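Local coordinates for putative tetR family transcription regulator (Shewanella loihica, PDB 3PPB), which probably binds DNA through a helix-turn-helix motif and regulates transcription as a TetR-family protein, at residues Thr95-Met98 and Lys103-Phe106. Sequence-based numbering, arbitrary orientation.
Sequences TWAM and KQAF. With EDO (1,2-ethanediol), chain G.
W96 reaches over to K103 and Q104 where helix 82-99 gives way to helix 101-110, a worked example of two successive helices joined by a short link and packed together mainly through side chains, here in the all-helical body of a TetR-like fold. The six-membered ring reaches the second helix because chi1 is 180°, with CG anti to the backbone N. There CH2 of W96 rests 3.6 Å from CB of K103, the lysine chain crossing the indole at about a right angle. The OE1 of Q104 comes to the ring edge, 3.7 Å from CZ3 of W96, with the amide plane turned 85° from the indole. F68 of helix 53-74, edge-to-face, and F107 complete an aromatic cluster around W96. At the pyrrole end, NE1 of W96 gives a weak hydrogen bond to O1 of a 1,2-ethanediol, probably from the crystallisation liquor, at 3.2 Å. Were W96 replaced by an alanine, CB of K103 and the amide of Q104 would probably lose their aromatic neighbour and a gap would open between the helices. Next along, A97 backs onto Q104: its CB lies 3.5 Å from OE1 of Q104, and its carbonyl O is 3.5 Å from CB of Q104. A bend at chi2 (55°) folds the glutamine amide back over that methyl. OE1 of Q104 hydrogen-bonds to Y161 OH on helix 150-170, while the extended K103 forms a salt bridge with E67 on helix 53-74. Van der Waals contact thus unites the segments, while polar groups tie helix 101-110 to other neighbours.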
loop_
_atom_site.group_PDB
_atom_site.type_symbol
_atom_site.label_atom_id
_atom_site.label_comp_id
_atom_site.label_asym_id
_atom_site.label_seq_id
_atom_site.Cartn_x
_atom_site.Cartn_y
_atom_site.Cartn_z
ATOM N N THR A 95 1.736 -13.963 10.096
ATOM C CA THR A 95 2.133 -14.188 11.490
ATOM C C THR A 95 3.273 -13.240 11.839
ATOM O O THR A 95 3.252 -12.622 12.910
ATOM C CB THR A 95 2.523 -15.650 11.723
ATOM O OG1 THR A 95 1.397 -16.467 11.415
ATOM C CG2 THR A 95 2.998 -15.933 13.157
ATOM N N TRP A 96 4.243 -13.090 10.915
ATOM C CA TRP A 96 5.388 -12.196 11.112
ATOM C C TRP A 96 4.895 -10.762 11.305
ATOM O O TRP A 96 5.367 -10.084 12.214
ATOM C CB TRP A 96 6.373 -12.301 9.940
ATOM C CG TRP A 96 7.570 -11.401 10.086
ATOM C CD1 TRP A 96 8.793 -11.735 10.595
ATOM C CD2 TRP A 96 7.651 -10.013 9.720
ATOM N NE1 TRP A 96 9.638 -10.645 10.561
ATOM C CE2 TRP A 96 8.955 -9.566 10.047
ATOM C CE3 TRP A 96 6.747 -9.098 9.152
ATOM C CZ2 TRP A 96 9.381 -8.255 9.790
ATOM C CZ3 TRP A 96 7.161 -7.791 8.938
ATOM C CH2 TRP A 96 8.459 -7.380 9.266
ATOM N N ALA A 97 3.928 -10.318 10.466
ATOM C CA ALA A 97 3.326 -8.978 10.525
ATOM C C ALA A 97 2.678 -8.697 11.901
ATOM O O ALA A 97 2.814 -7.598 12.416
ATOM C CB ALA A 97 2.287 -8.829 9.424
HETATM N N MSE A 98 1.967 -9.691 12.477
HETATM C CA MSE A 98 1.304 -9.556 13.779
HETATM C C MSE A 98 2.333 -9.622 14.906
HETATM O O MSE A 98 2.150 -8.965 15.924
HETATM C CB MSE A 98 0.236 -10.644 13.980
HETATM C CG MSE A 98 -0.877 -10.632 12.909
HETATM SE SE MSE A 98 -1.799 -8.888 12.679
HETATM C CE MSE A 98 -2.887 -8.880 14.379
ATOM N N LYS A 103 8.061 -3.070 12.697
ATOM C CA LYS A 103 8.621 -3.398 11.387
ATOM C C LYS A 103 7.526 -3.531 10.329
ATOM O O LYS A 103 7.735 -3.127 9.180
ATOM C CB LYS A 103 9.448 -4.682 11.466
ATOM C CG LYS A 103 10.769 -4.461 12.154
ATOM C CD LYS A 103 11.432 -5.764 12.567
ATOM C CE LYS A 103 12.667 -5.424 13.373
ATOM N NZ LYS A 103 13.302 -6.645 13.921
ATOM N N GLN A 104 6.334 -4.034 10.731
ATOM C CA GLN A 104 5.197 -4.153 9.825
ATOM C C GLN A 104 4.646 -2.750 9.467
ATOM O O GLN A 104 4.387 -2.482 8.293
ATOM C CB GLN A 104 4.097 -5.060 10.407
ATOM C CG GLN A 104 2.820 -5.122 9.563
ATOM C CD GLN A 104 3.057 -5.529 8.123
ATOM O OE1 GLN A 104 4.006 -6.251 7.794
ATOM N NE2 GLN A 104 2.173 -5.098 7.233
ATOM N N ALA A 105 4.515 -1.851 10.464
ATOM C CA ALA A 105 4.074 -0.467 10.213
ATOM C C ALA A 105 5.059 0.231 9.234
ATOM O O ALA A 105 4.621 0.971 8.361
ATOM C CB ALA A 105 3.988 0.303 11.523
ATOM N N PHE A 106 6.378 -0.072 9.355
ATOM C CA PHE A 106 7.460 0.408 8.489
ATOM C C PHE A 106 7.212 -0.071 7.053
ATOM O O PHE A 106 7.371 0.725 6.131
ATOM C CB PHE A 106 8.838 -0.077 9.016
ATOM C CG PHE A 106 10.005 0.243 8.110
ATOM C CD1 PHE A 106 10.634 1.481 8.174
ATOM C CD2 PHE A 106 10.462 -0.687 7.176
ATOM C CE1 PHE A 106 11.694 1.792 7.319
ATOM C CE2 PHE A 106 11.524 -0.375 6.320
ATOM C CZ PHE A 106 12.148 0.856 6.414
HETATM C C1 EDO G . 12.171 -10.960 12.930
HETATM O O1 EDO G . 12.306 -9.753 12.165
HETATM C C2 EDO G . 12.468 -12.154 12.025
HETATM O O2 EDO G . 12.219 -13.376 12.735
#